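Local structure of FHA domain-containing protein DDL (Arabidopsis thaliana, 3VPY) at residues Pro8-Pro13 / Arg36-Leu41; Leu19-Asp24 / Arg124-Leu129; Arg68-Glu73 / Gln82-Ile87. The protein probably binds phosphothreonine-containing partners such as Dicer-like 1 (DCL1) through the recognition cleft of its forkhead-associated (FHA) domain. All blocks are in the same frame, centred on the assembly; numbering follows the deposited sequence.

Contact 1 of 3, residues Pro8-Pro13 / Arg36-Leu41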
# COMPACT_ATOMS: atom_id res chain seq x y z
N PRO A 8 -13.06 11.24 1.07
CA PRO A 8 -13.70 11.71 -0.17
C PRO A 8 -12.83 11.48 -1.41
O PRO A 8 -13.35 11.20 -2.49
CB PRO A 8 -13.87 13.21 0.07
CG PRO A 8 -13.85 13.39 1.54
CD PRO A 8 -13.01 12.29 2.11
N GLU A 9 -11.52 11.59 -1.24
CA GLU A 9 -10.58 11.56 -2.37
C GLU A 9 -10.17 10.15 -2.78
O GLU A 9 -9.30 9.96 -3.64
CB GLU A 9 -9.35 12.45 -2.07
CG GLU A 9 -8.39 11.90 -1.01
CD GLU A 9 -8.75 12.29 0.43
OE1 GLU A 9 -9.84 12.85 0.67
OE2 GLU A 9 -7.92 12.03 1.31
N ALA A 10 -10.78 9.14 -2.14
CA ALA A 10 -10.50 7.74 -2.48
C ALA A 10 -10.82 7.47 -3.94
O ALA A 10 -11.90 7.86 -4.42
CB ALA A 10 -11.30 6.82 -1.61
N ARG A 11 -9.91 6.79 -4.62
CA ARG A 11 -10.09 6.39 -6.02
C ARG A 11 -9.30 5.12 -6.28
O ARG A 11 -8.23 4.92 -5.69
CB ARG A 11 -9.61 7.46 -7.02
CG ARG A 11 -10.26 8.81 -6.94
CD ARG A 11 -11.66 8.88 -7.54
NE ARG A 11 -12.11 10.27 -7.58
CZ ARG A 11 -12.61 10.96 -6.55
NH1 ARG A 11 -12.77 10.38 -5.36
NH2 ARG A 11 -12.97 12.22 -6.71
N LYS A 12 -9.82 4.27 -7.16
CA LYS A 12 -9.08 3.12 -7.64
C LYS A 12 -7.88 3.62 -8.45
O LYS A 12 -8.03 4.53 -9.29
CB LYS A 12 -10.00 2.26 -8.51
CG LYS A 12 -9.47 0.89 -8.83
CD LYS A 12 -10.58 -0.04 -9.33
CE LYS A 12 -10.07 -0.97 -10.45
NZ LYS A 12 -10.81 -2.29 -10.70
N PRO A 13 -6.68 3.05 -8.22
CA PRO A 13 -5.51 3.47 -9.00
C PRO A 13 -5.54 2.91 -10.42
O PRO A 13 -6.24 1.92 -10.69
CB PRO A 13 -4.34 2.83 -8.24
CG PRO A 13 -4.92 1.62 -7.62
CD PRO A 13 -6.36 1.96 -7.28
N ARG A 36 -6.94 -3.21 -7.81
CA ARG A 36 -8.33 -3.40 -8.26
C ARG A 36 -9.41 -2.87 -7.31
O ARG A 36 -10.61 -3.05 -7.56
CB ARG A 36 -8.58 -4.86 -8.66
CG ARG A 36 -7.98 -5.23 -10.03
CD ARG A 36 -8.12 -6.72 -10.34
NE ARG A 36 -7.95 -7.07 -11.77
CZ ARG A 36 -6.78 -7.33 -12.37
NH1 ARG A 36 -5.65 -7.26 -11.68
NH2 ARG A 36 -6.73 -7.67 -13.66
N GLN A 37 -9.00 -2.24 -6.21
CA GLN A 37 -9.96 -1.49 -5.41
C GLN A 37 -9.26 -0.30 -4.78
O GLN A 37 -8.04 -0.20 -4.82
CB GLN A 37 -10.61 -2.36 -4.35
CG GLN A 37 -9.67 -3.08 -3.46
CD GLN A 37 -10.30 -4.33 -2.81
OE1 GLN A 37 -10.67 -5.29 -3.49
NE2 GLN A 37 -10.38 -4.31 -1.51
N SER A 38 -10.05 0.60 -4.20
CA SER A 38 -9.49 1.84 -3.68
C SER A 38 -8.94 1.71 -2.27
O SER A 38 -8.20 2.59 -1.80
CB SER A 38 -10.55 2.96 -3.75
OG SER A 38 -11.70 2.59 -3.00
N CYS A 39 -9.27 0.60 -1.60
CA CYS A 39 -8.77 0.35 -0.26
C CYS A 39 -8.59 -1.14 0.02
O CYS A 39 -9.43 -1.97 -0.38
CB CYS A 39 -9.69 1.01 0.77
SG CYS A 39 -9.16 0.89 2.46
N TYR A 40 -7.48 -1.47 0.65
CA TYR A 40 -7.20 -2.84 1.08
C TYR A 40 -7.01 -2.92 2.59
O TYR A 40 -6.10 -2.30 3.15
CB TYR A 40 -5.95 -3.40 0.39
CG TYR A 40 -6.16 -3.70 -1.09
CD1 TYR A 40 -6.55 -4.96 -1.51
CD2 TYR A 40 -5.98 -2.70 -2.05
CE1 TYR A 40 -6.75 -5.23 -2.89
CE2 TYR A 40 -6.19 -2.96 -3.40
CZ TYR A 40 -6.56 -4.24 -3.82
OH TYR A 40 -6.76 -4.53 -5.16
N LEU A 41 -7.88 -3.69 3.25
CA LEU A 41 -7.79 -3.92 4.69
C LEU A 41 -6.92 -5.12 5.00
O LEU A 41 -7.14 -6.21 4.47
CB LEU A 41 -9.19 -4.14 5.27
CG LEU A 41 -9.25 -4.51 6.75
CD1 LEU A 41 -8.65 -3.41 7.64
CD2 LEU A 41 -10.69 -4.81 7.15

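Contact 2 of 3, residues Leu19-Asp24 / Arg124-Leu129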
# COMPACT_ATOMS: atom_id res chain seq x y z
N LEU A 19 1.77 -6.32 -4.38
CA LEU A 19 2.42 -6.49 -3.10
C LEU A 19 3.04 -7.88 -3.07
O LEU A 19 2.33 -8.90 -3.06
CB LEU A 19 1.37 -6.33 -1.99
CG LEU A 19 1.82 -6.00 -0.57
CD1 LEU A 19 2.61 -4.68 -0.50
CD2 LEU A 19 0.62 -6.00 0.39
N TYR A 20 4.37 -7.92 -3.11
CA TYR A 20 5.13 -9.17 -3.02
C TYR A 20 5.18 -9.59 -1.56
O TYR A 20 5.36 -8.76 -0.67
CB TYR A 20 6.53 -8.97 -3.60
CG TYR A 20 6.48 -8.87 -5.11
CD1 TYR A 20 6.78 -9.97 -5.90
CD2 TYR A 20 6.06 -7.69 -5.75
CE1 TYR A 20 6.70 -9.91 -7.27
CE2 TYR A 20 5.98 -7.62 -7.12
CZ TYR A 20 6.33 -8.73 -7.88
OH TYR A 20 6.25 -8.71 -9.25
N VAL A 21 4.97 -10.88 -1.33
CA VAL A 21 4.93 -11.44 0.01
C VAL A 21 6.15 -12.32 0.31
O VAL A 21 6.62 -13.08 -0.56
CB VAL A 21 3.69 -12.34 0.15
CG1 VAL A 21 3.49 -12.81 1.62
CG2 VAL A 21 2.44 -11.60 -0.37
N PHE A 22 6.62 -12.23 1.55
CA PHE A 22 7.70 -13.09 2.02
C PHE A 22 7.18 -13.84 3.23
O PHE A 22 6.47 -13.27 4.08
CB PHE A 22 8.94 -12.28 2.37
CG PHE A 22 9.51 -11.55 1.19
CD1 PHE A 22 10.50 -12.12 0.42
CD2 PHE A 22 8.99 -10.32 0.81
CE1 PHE A 22 11.02 -11.46 -0.69
CE2 PHE A 22 9.48 -9.66 -0.31
CZ PHE A 22 10.52 -10.22 -1.05
N LYS A 23 7.50 -15.12 3.29
CA LYS A 23 7.21 -15.97 4.44
C LYS A 23 8.57 -16.47 4.92
O LYS A 23 9.25 -17.19 4.19
CB LYS A 23 6.31 -17.13 3.98
CG LYS A 23 6.05 -18.23 4.97
CD LYS A 23 4.98 -19.15 4.38
CE LYS A 23 4.47 -20.18 5.38
NZ LYS A 23 3.19 -20.78 4.89
N ASP A 24 8.94 -16.07 6.15
CA ASP A 24 10.26 -16.39 6.69
C ASP A 24 11.37 -16.02 5.70
O ASP A 24 12.32 -16.78 5.51
CB ASP A 24 10.34 -17.88 7.09
CG ASP A 24 9.33 -18.25 8.17
OD1 ASP A 24 9.26 -17.53 9.18
OD2 ASP A 24 8.63 -19.28 8.02
N ARG A 124 6.04 -12.62 8.38
CA ARG A 124 5.82 -12.23 6.98
C ARG A 124 6.18 -10.77 6.74
O ARG A 124 6.14 -9.96 7.66
CB ARG A 124 4.38 -12.45 6.56
CG ARG A 124 3.99 -13.87 6.57
CD ARG A 124 2.78 -14.09 5.73
NE ARG A 124 2.56 -15.53 5.71
CZ ARG A 124 1.91 -16.17 4.77
NH1 ARG A 124 1.37 -15.51 3.75
NH2 ARG A 124 1.80 -17.49 4.87
N GLU A 125 6.54 -10.44 5.50
CA GLU A 125 6.83 -9.07 5.13
C GLU A 125 6.37 -8.89 3.71
O GLU A 125 6.21 -9.86 2.98
CB GLU A 125 8.32 -8.78 5.19
CG GLU A 125 8.97 -8.92 6.53
CD GLU A 125 10.45 -8.84 6.38
OE1 GLU A 125 11.08 -9.92 6.30
OE2 GLU A 125 10.96 -7.70 6.29
N TYR A 126 6.18 -7.64 3.32
CA TYR A 126 5.64 -7.32 2.01
C TYR A 126 6.48 -6.24 1.35
O TYR A 126 6.97 -5.33 2.03
CB TYR A 126 4.19 -6.84 2.12
CG TYR A 126 3.29 -7.78 2.88
CD1 TYR A 126 2.48 -8.68 2.19
CD2 TYR A 126 3.27 -7.79 4.28
CE1 TYR A 126 1.65 -9.55 2.87
CE2 TYR A 126 2.46 -8.66 4.99
CZ TYR A 126 1.64 -9.55 4.27
OH TYR A 126 0.83 -10.44 4.93
N VAL A 127 6.64 -6.34 0.03
CA VAL A 127 7.33 -5.30 -0.73
C VAL A 127 6.41 -4.78 -1.84
O VAL A 127 5.83 -5.58 -2.61
CB VAL A 127 8.65 -5.84 -1.37
CG1 VAL A 127 9.21 -4.84 -2.37
CG2 VAL A 127 9.66 -6.12 -0.28
N LEU A 128 6.28 -3.46 -1.90
CA LEU A 128 5.38 -2.81 -2.84
C LEU A 128 6.10 -2.48 -4.13
O LEU A 128 7.19 -1.92 -4.11
CB LEU A 128 4.83 -1.52 -2.20
CG LEU A 128 3.82 -0.75 -3.03
CD1 LEU A 128 2.51 -1.55 -3.27
CD2 LEU A 128 3.51 0.57 -2.31
N LEU A 129 5.51 -2.87 -5.26
CA LEU A 129 6.09 -2.55 -6.57
C LEU A 129 5.00 -2.32 -7.58
O LEU A 129 3.86 -2.71 -7.37
CB LEU A 129 6.94 -3.73 -7.08
CG LEU A 129 8.37 -4.02 -6.64
CD1 LEU A 129 8.96 -5.09 -7.59
CD2 LEU A 129 9.27 -2.77 -6.61

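Contact 3 of 3, residues Arg68-Glu73 / Gln82-Ile87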
# COMPACT_ATOMS: atom_id res chain seq x y z
N ARG A 68 -5.59 7.38 -2.75
CA ARG A 68 -6.08 8.76 -2.67
C ARG A 68 -5.67 9.56 -3.90
O ARG A 68 -4.50 9.54 -4.33
CB ARG A 68 -5.52 9.44 -1.41
CG ARG A 68 -5.98 8.81 -0.09
CD ARG A 68 -5.14 9.32 1.08
NE ARG A 68 -5.40 10.75 1.30
CZ ARG A 68 -4.52 11.61 1.82
NH1 ARG A 68 -3.31 11.22 2.17
NH2 ARG A 68 -4.85 12.89 1.95
N GLU A 69 -6.64 10.28 -4.47
CA GLU A 69 -6.38 11.18 -5.59
C GLU A 69 -5.84 12.49 -5.04
O GLU A 69 -6.53 13.18 -4.26
CB GLU A 69 -7.66 11.40 -6.41
CG GLU A 69 -7.44 12.07 -7.75
CD GLU A 69 -8.75 12.23 -8.51
OE1 GLU A 69 -9.60 13.03 -8.08
OE2 GLU A 69 -8.91 11.56 -9.55
N MSE A 70 -4.63 12.84 -5.47
CA MSE A 70 -3.96 14.08 -5.01
C MSE A 70 -3.48 14.88 -6.20
O MSE A 70 -3.46 14.38 -7.32
CB MSE A 70 -2.73 13.71 -4.18
CG MSE A 70 -2.96 12.66 -3.12
SE MSE A 70 -4.13 13.31 -1.70
CE MSE A 70 -2.87 14.51 -0.81
N GLU A 71 -3.02 16.10 -5.96
CA GLU A 71 -2.40 16.91 -7.02
C GLU A 71 -1.11 16.31 -7.57
O GLU A 71 -0.40 15.56 -6.88
CB GLU A 71 -2.14 18.32 -6.53
CG GLU A 71 -3.42 19.10 -6.38
CD GLU A 71 -3.22 20.57 -6.04
OE1 GLU A 71 -2.06 21.01 -5.84
OE2 GLU A 71 -4.23 21.28 -5.98
N LYS A 72 -0.81 16.63 -8.82
CA LYS A 72 0.43 16.20 -9.43
C LYS A 72 0.94 17.33 -10.29
O LYS A 72 0.24 17.77 -11.20
CB LYS A 72 0.23 14.96 -10.31
CG LYS A 72 1.39 14.69 -11.29
CD LYS A 72 0.88 14.13 -12.60
CE LYS A 72 1.77 13.01 -13.10
NZ LYS A 72 1.15 12.29 -14.25
N GLU A 73 2.14 17.80 -10.00
CA GLU A 73 2.75 18.81 -10.82
C GLU A 73 3.40 18.12 -12.00
O GLU A 73 4.21 17.21 -11.82
CB GLU A 73 3.78 19.59 -10.03
CG GLU A 73 4.28 20.84 -10.71
CD GLU A 73 5.00 21.75 -9.74
OE1 GLU A 73 5.90 21.27 -9.01
OE2 GLU A 73 4.65 22.95 -9.70
N GLN A 82 -2.94 12.58 -9.53
CA GLN A 82 -2.55 11.19 -9.57
C GLN A 82 -3.22 10.48 -8.42
O GLN A 82 -3.65 11.12 -7.46
CB GLN A 82 -1.03 11.09 -9.43
CG GLN A 82 -0.51 11.80 -8.20
CD GLN A 82 0.99 11.91 -8.18
OE1 GLN A 82 1.69 11.05 -8.71
NE2 GLN A 82 1.50 12.97 -7.55
N VAL A 83 -3.33 9.17 -8.53
CA VAL A 83 -3.85 8.36 -7.43
C VAL A 83 -2.70 7.54 -6.87
O VAL A 83 -2.10 6.73 -7.59
CB VAL A 83 -4.98 7.44 -7.90
CG1 VAL A 83 -5.42 6.50 -6.77
CG2 VAL A 83 -6.16 8.27 -8.41
N LYS A 84 -2.46 7.70 -5.56
CA LYS A 84 -1.29 7.11 -4.92
C LYS A 84 -1.65 6.34 -3.67
O LYS A 84 -2.67 6.64 -3.04
CB LYS A 84 -0.29 8.21 -4.55
CG LYS A 84 0.19 8.99 -5.76
CD LYS A 84 1.34 9.90 -5.41
CE LYS A 84 0.86 11.06 -4.55
NZ LYS A 84 1.99 11.89 -4.06
N PRO A 85 -0.83 5.33 -3.32
CA PRO A 85 -1.08 4.51 -2.14
C PRO A 85 -0.62 5.17 -0.85
O PRO A 85 0.48 5.74 -0.82
CB PRO A 85 -0.24 3.25 -2.39
CG PRO A 85 0.93 3.75 -3.21
CD PRO A 85 0.39 4.91 -4.05
N TYR A 86 -1.46 5.09 0.19
CA TYR A 86 -1.11 5.54 1.56
C TYR A 86 -1.44 4.44 2.54
O TYR A 86 -2.48 3.79 2.41
CB TYR A 86 -1.93 6.79 1.94
CG TYR A 86 -1.55 7.95 1.09
CD1 TYR A 86 -0.73 8.97 1.58
CD2 TYR A 86 -2.01 8.02 -0.24
CE1 TYR A 86 -0.36 10.04 0.73
CE2 TYR A 86 -1.65 9.06 -1.07
CZ TYR A 86 -0.82 10.06 -0.59
OH TYR A 86 -0.48 11.07 -1.45
N ILE A 87 -0.58 4.21 3.52
CA ILE A 87 -0.92 3.21 4.54
C ILE A 87 -1.39 3.93 5.81
O ILE A 87 -0.93 5.04 6.10
CB ILE A 87 0.28 2.26 4.83
CG1 ILE A 87 -0.14 1.07 5.69
CG2 ILE A 87 1.45 3.03 5.49
CD1 ILE A 87 0.85 -0.06 5.65

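Contact 1 of 3, residues Pro8-Pro13 / Arg36-Leu41
Lys12 and Ser38 join the N-terminal arm, which has no regular structure here, to the loop leading into strand 39-43 of the mixed sheet of the FHA beta-sandwich. The touching parts, residues 10-13 and 36-38, run in roughly opposed directions, 153° apart, and come within 4.2 Å between the CA atoms of Lys12 and Ser38. No backbone-to-backbone hydrogen bond spans them, so side chains on peptide groups carry the contact. Ser38 CB rests against the Arg11 carbonyl, 3.6 Å from its C atom, while Ser38 OG is hydrogen-bonded to Glu6 OE1. Pro13 CD sits 3.7 Å from Gln37 O. Gln37 NE2 donates to Cys39 O at 2.8 Å, the acceptor lying in the plane of the amide, and also bonds Asp50; its CG lies above one face of the Tyr40 ring, offset toward the rim. Tyr40 OH accepts a hydrogen bond from Arg36 N, which ties the loop back on its own strand. On the arm side, Arg11 NH1 reaches two carbonyls, Pro8 O on a lone pair and Ala10 O from above its plane, each close to the guanidinium plane. With CG trans to its backbone N (chi1 -167°) and a bend at chi3, the Lys12 chain lies along the Arg36 peptide, CD 3.5 Å from Arg36 O, and ends in a weak hydrogen bond of 3.2 Å from Lys12 NZ to Arg36 O.

Contact 2 of 3, residues Leu19-Asp24 / Arg124-Leu129
The rings of Tyr20 and Phe22 both take a backbone carbonyl of strand 124-129 at the edge, in plane: Val127 O beside Tyr20, and Glu125 O beside Phe22, 3.6 Å from its CD2. Each ring also receives an aliphatic group obliquely, Val127 CG2 at 3.5 Å from Phe22 CE2 and Leu129 CD1 near Tyr20 CE2. The third flat group, the Arg124 guanidinium, has Lys23 CB over one face, offset toward the rim. On the side of the sheet shared by Leu19, Val21 and Tyr126, the Tyr126 ring is flanked obliquely by Leu19 CD2, 3.7 Å from its CD1, and by Val21 CG2, 3.9 Å from the same CD1. Leu19 carries its CG on the side away from its own N (chi1 -160°), which lays it against Tyr126 CB, while Leu19 CD1 meets Leu128 CD1. Truncation to an alanine here removes CG and both methyls, which is likely to open a gap beside Tyr126 and leave Leu128 CD1 without its Leu19 neighbour. The two strands are antiparallel, with N-to-C directions 157° apart, in the six-stranded sheet of the FHA sandwich. Tyr20 with Val127 and Phe22 with Glu125 are the hydrogen-bonded pairs, Tyr20 N reaching Val127 O at 2.8 Å. Lys23 and Arg124 lie side by side, with Lys23 NZ 3.6 Å from Arg124 NH2. One face thus passes from an apolar cluster, Leu19, Val21, Tyr126 and Leu128, held by packing, to a like-charged pair at its edge, probably tolerated because the lysine is exposed.

Contact 3 of 3, residues Arg68-Glu73 / Gln82-Ile87
Arg68 with Lys84 and Met70 with Gln82 are antiparallel hydrogen-bonded pairs of the hairpin formed by strands 63-73 and 79-89, and the segments 68-73 and 82-87 run 123° apart, well short of antiparallel, as the hairpin twists. The Met70 N to Gln82 O bond, 2.8 Å, is nearly collinear with the carbonyl. Between these pairs, Glu69 CB meets Val83 CG2 on the other side of the sheet, and Glu69 OE2 forms a salt bridge with Lys81. The main side-chain feature is a cation-pi contact: Arg68 CZ stands 4.5 Å from the centroid of the Tyr86 ring, only 6° off its normal. The guanidinium is not stacked flat, since the two planes are 63° apart; its NH1 edge is turned to the ring face, NH1 lying over that face, offset toward the rim and 3.5 Å from Tyr86 CD1, and Arg68 CD adds a CH-pi contact over the same face. A bend at chi3 brings the group over the ring. The selenomethionine at Met70 lays SE over one face of the Arg68 guanidinium, offset toward the rim, and its CG is 3.4 Å from Tyr86 OH. Toward the hairpin end, Gln82 NE2 donates to Glu71 O at 3.3 Å, the amide lying beside Lys72 CB. Lys84 NZ is bound by Glu110. Glu9 balances the Arg68 charge through NE, and its carboxylate and the Tyr86 face together probably limit how the guanidinium can turn.

In the fold
Contacts 1 and 3 belong to the same side of the FHA sandwich: strands 39-43 and 63-73 are neighbours in the mixed sheet, and the contact centres are about 10 Å apart. They touch through Glu9 O and Glu69 N (2.8 Å) and through the salt bridge of Glu9 with Arg68. Contact 2, in the antiparallel sheet, is centred about 20 Å from contact 1, their nearest atoms about 7 Å apart without touching, and 22 Å from contact 3, meeting it where Leu128 packs on Pro85. Along the chain, contact 1 closes before contact 3 opens, contacts 1 and 2 alternate, and contact 2 encloses contact 3, so an early and a late strand pair inside the antiparallel sheet. The two linked sheets are consistent with a rigid scaffold for the phosphothreonine cleft.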